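PDB 5MQR: beta-L-arabinobiosidase from Bacteroides thetaiotaomicron, which probably hydrolyses glycosidic linkages in complex plant pectin, and carries a sialidase-like beta-propeller as well as a six-hairpin glycosidase domain. Local coordinates for residues Asn823-Gly828 with Gly888-Tyr893. Numbering follows the deposited sequence.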
ATOM      1  N   ASN A 823       2.679  20.781  40.797  1.00 28.79           N
ATOM      2  CA  ASN A 823       4.086  21.132  40.549  1.00 29.28           C
ATOM      3  C   ASN A 823       4.597  20.725  39.157  1.00 28.95           C
ATOM      4  O   ASN A 823       5.301  21.506  38.527  1.00 29.70           O
ATOM      5  CB  ASN A 823       4.999  20.611  41.654  1.00 29.69           C
ATOM      6  CG  ASN A 823       4.837  21.406  42.931  1.00 30.33           C
ATOM      7  OD1 ASN A 823       5.270  22.565  42.989  1.00 30.79           O
ATOM      8  ND2 ASN A 823       4.155  20.825  43.939  1.00 29.98           N
ATOM      9  N   SER A 824       4.238  19.536  38.683  1.00 27.74           N
ATOM     10  CA  SER A 824       4.642  19.110  37.361  1.00 27.31           C
ATOM     11  C   SER A 824       3.885  19.915  36.305  1.00 26.85           C
ATOM     12  O   SER A 824       4.446  20.270  35.272  1.00 26.15           O
ATOM     13  CB  SER A 824       4.362  17.619  37.174  1.00 26.79           C
ATOM     14  OG  SER A 824       5.135  16.839  38.057  1.00 27.20           O
ATOM     15  N   TYR A 825       2.601  20.167  36.567  1.00 26.57           N
ATOM     16  CA  TYR A 825       1.777  20.915  35.642  1.00 26.66           C
ATOM     17  C   TYR A 825       2.367  22.318  35.421  1.00 26.99           C
ATOM     18  O   TYR A 825       2.440  22.803  34.291  1.00 26.60           O
ATOM     19  CB  TYR A 825       0.330  21.086  36.137  1.00 26.53           C
ATOM     20  CG  TYR A 825      -0.518  19.857  36.396  1.00 25.81           C
ATOM     21  CD1 TYR A 825      -0.177  18.586  35.923  1.00 25.48           C
ATOM     22  CD2 TYR A 825      -1.707  19.994  37.083  1.00 25.90           C
ATOM     23  CE1 TYR A 825      -0.982  17.488  36.174  1.00 24.64           C
ATOM     24  CE2 TYR A 825      -2.528  18.913  37.328  1.00 25.54           C
ATOM     25  CZ  TYR A 825      -2.161  17.659  36.889  1.00 24.92           C
ATOM     26  OH  TYR A 825      -3.008  16.609  37.166  1.00 24.29           O
HETATM   27  N   MSE A 826       2.777  22.959  36.503  1.00 27.95           N
HETATM   28  CA  MSE A 826       3.307  24.317  36.427  1.00 28.68           C
HETATM   29  C   MSE A 826       4.665  24.268  35.786  1.00 28.66           C
HETATM   30  O   MSE A 826       4.969  25.141  34.962  1.00 28.30           O
HETATM   31  CB  MSE A 826       3.303  25.010  37.772  1.00 29.88           C
HETATM   32  CG  MSE A 826       1.864  25.186  38.296  1.00 30.27           C
HETATM   33 SE   MSE A 826       0.730  26.302  37.151  1.00 30.60          SE
HETATM   34  CE  MSE A 826       1.557  28.052  37.466  1.00 31.54           C
ATOM     35  N   TYR A 827       5.467  23.240  36.098  1.00 28.08           N
ATOM     36  CA  TYR A 827       6.710  23.011  35.349  1.00 28.15           C
ATOM     37  C   TYR A 827       6.427  22.986  33.837  1.00 28.05           C
ATOM     38  O   TYR A 827       7.050  23.724  33.061  1.00 28.38           O
ATOM     39  CB  TYR A 827       7.413  21.709  35.763  1.00 27.56           C
ATOM     40  CG  TYR A 827       8.532  21.367  34.829  1.00 27.14           C
ATOM     41  CD1 TYR A 827       9.766  22.006  34.925  1.00 27.69           C
ATOM     42  CD2 TYR A 827       8.352  20.440  33.806  1.00 26.35           C
ATOM     43  CE1 TYR A 827      10.804  21.718  34.041  1.00 27.67           C
ATOM     44  CE2 TYR A 827       9.383  20.144  32.922  1.00 26.59           C
ATOM     45  CZ  TYR A 827      10.602  20.781  33.041  1.00 27.30           C
ATOM     46  OH  TYR A 827      11.602  20.479  32.155  1.00 27.83           O
ATOM     47  N   GLY A 828       5.492  22.122  33.442  1.00 27.58           N
ATOM     48  CA  GLY A 828       5.063  21.982  32.056  1.00 27.08           C
ATOM     49  C   GLY A 828       4.578  23.277  31.422  1.00 27.56           C
ATOM     50  O   GLY A 828       4.946  23.580  30.275  1.00 27.77           O
ATOM     51  N   GLY A 888       2.649  10.290  41.101  1.00 26.83           N
ATOM     52  CA  GLY A 888       4.115  10.270  41.075  1.00 27.11           C
ATOM     53  C   GLY A 888       4.758  10.046  39.708  1.00 26.58           C
ATOM     54  O   GLY A 888       5.978  10.225  39.567  1.00 26.94           O
ATOM     55  N   TYR A 889       3.963   9.614  38.720  1.00 25.27           N
ATOM     56  CA  TYR A 889       4.443   9.496  37.358  1.00 24.54           C
ATOM     57  C   TYR A 889       4.253  10.763  36.534  1.00 24.04           C
ATOM     58  O   TYR A 889       4.875  10.882  35.497  1.00 23.78           O
ATOM     59  CB  TYR A 889       3.812   8.298  36.649  1.00 24.09           C
ATOM     60  CG  TYR A 889       4.250   6.952  37.206  1.00 24.30           C
ATOM     61  CD1 TYR A 889       5.601   6.580  37.257  1.00 24.66           C
ATOM     62  CD2 TYR A 889       3.304   6.038  37.669  1.00 24.17           C
ATOM     63  CE1 TYR A 889       5.977   5.344  37.783  1.00 24.97           C
ATOM     64  CE2 TYR A 889       3.672   4.810  38.186  1.00 24.28           C
ATOM     65  CZ  TYR A 889       4.994   4.467  38.255  1.00 24.67           C
ATOM     66  OH  TYR A 889       5.296   3.233  38.776  1.00 25.02           O
ATOM     67  N   ILE A 890       3.482  11.734  37.026  1.00 24.18           N
ATOM     68  CA  ILE A 890       3.180  12.971  36.281  1.00 23.74           C
ATOM     69  C   ILE A 890       4.430  13.789  35.924  1.00 24.36           C
ATOM     70  O   ILE A 890       4.466  14.362  34.859  1.00 23.86           O
ATOM     71  CB  ILE A 890       2.120  13.828  36.998  1.00 23.77           C
ATOM     72  CG1 ILE A 890       0.782  13.075  37.041  1.00 23.54           C
ATOM     73  CG2 ILE A 890       1.842  15.143  36.277  1.00 23.68           C
ATOM     74  CD1 ILE A 890      -0.268  13.762  37.904  1.00 23.81           C
ATOM     75  N   PRO A 891       5.489  13.794  36.757  1.00 25.04           N
ATOM     76  CA  PRO A 891       6.686  14.483  36.268  1.00 25.55           C
ATOM     77  C   PRO A 891       7.120  14.089  34.838  1.00 25.17           C
ATOM     78  O   PRO A 891       7.521  14.972  34.062  1.00 25.30           O
ATOM     79  CB  PRO A 891       7.750  14.100  37.293  1.00 26.31           C
ATOM     80  CG  PRO A 891       6.965  13.899  38.554  1.00 26.53           C
ATOM     81  CD  PRO A 891       5.723  13.192  38.074  1.00 25.71           C
ATOM     82  N   TRP A 892       7.027  12.800  34.495  1.00 24.30           N
ATOM     83  CA  TRP A 892       7.369  12.327  33.145  1.00 23.75           C
ATOM     84  C   TRP A 892       6.362  12.700  32.040  1.00 22.86           C
ATOM     85  O   TRP A 892       6.708  12.689  30.870  1.00 22.56           O
ATOM     86  CB  TRP A 892       7.577  10.816  33.121  1.00 23.38           C
ATOM     87  CG  TRP A 892       8.837  10.434  33.750  1.00 24.15           C
ATOM     88  CD1 TRP A 892      10.076  10.487  33.193  1.00 24.31           C
ATOM     89  CD2 TRP A 892       9.014   9.963  35.077  1.00 24.43           C
ATOM     90  NE1 TRP A 892      11.005  10.057  34.075  1.00 24.78           N
ATOM     91  CE2 TRP A 892      10.388   9.714  35.243  1.00 24.95           C
ATOM     92  CE3 TRP A 892       8.139   9.681  36.131  1.00 24.54           C
ATOM     93  CZ2 TRP A 892      10.925   9.227  36.429  1.00 25.58           C
ATOM     94  CZ3 TRP A 892       8.671   9.200  37.332  1.00 24.93           C
ATOM     95  CH2 TRP A 892      10.056   8.983  37.466  1.00 25.65           C
ATOM     96  N   TYR A 893       5.136  13.023  32.404  1.00 22.52           N
ATOM     97  CA  TYR A 893       4.176  13.623  31.462  1.00 22.18           C
ATOM     98  C   TYR A 893       4.745  14.888  30.801  1.00 22.25           C
ATOM     99  O   TYR A 893       4.396  15.204  29.670  1.00 21.29           O
ATOM    100  CB  TYR A 893       2.857  13.942  32.188  1.00 21.83           C
ATOM    101  CG  TYR A 893       1.707  14.318  31.322  1.00 21.04           C
ATOM    102  CD1 TYR A 893       1.583  15.600  30.853  1.00 21.14           C
ATOM    103  CD2 TYR A 893       0.693  13.408  31.037  1.00 20.66           C
ATOM    104  CE1 TYR A 893       0.529  15.962  30.038  1.00 21.05           C
ATOM    105  CE2 TYR A 893      -0.388  13.761  30.250  1.00 20.35           C
ATOM    106  CZ  TYR A 893      -0.468  15.049  29.748  1.00 20.62           C
ATOM    107  OH  TYR A 893      -1.529  15.457  28.959  1.00 20.42           O
TER
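Ile-890 lays its CG2 methyl into the angle between Ser-824 and Tyr-825, overlapping both side chains at once. The contact belongs to the helical glycosidase domain, consistent with the alpha/alpha toroid of six-hairpin glycosidases: 823-828 is a piece of the long helix 820-839, and 888-893 is a short turn of 3-10 and weakly bonded helix. The two backbones come close at Ser-824 and Pro-891, whose CA atoms are 5.2 Å apart. The two segments bury 183 Å² between them, both sides summed.

The methyl gets there because CG2 of Ile-890 stands anti to its own backbone N while CG1 lies beside it. From that position CG2 meets Ser-824 CB at 3.6 Å. It also reaches Tyr-825 CE1 at 3.7 Å, coming at the ring obliquely. The other branch crosses the phenol at a slant, and CD1 of Ile-890 ends 4.0 Å from Tyr-825 OH. That hydroxyl is hydrogen-bonded to NE2 of Gln-953 on helix 948-964, a residue that Ile-890 also touches, and the tyrosine ring meets Trp-753 with planes at about 45°. Were the ring cut back to an alanine here, a gap would probably open beside Ile-890 CG2 and CD1, and Gln-953 NE2 would lose its phenolic partner.

Ser-824 contributes in two ways. Its CB packs on the isoleucine, and its OG faces the proline ring, 3.5 Å from Pro-891 CG. With chi1 at -64°, OG sits beside the backbone N and hydrogen-bonds back to Pro-820 O, one turn earlier in its own helix. Although OG lies 3.3 Å from Pro-891 N, that tertiary amide nitrogen carries no hydrogen, making the approach a van der Waals one.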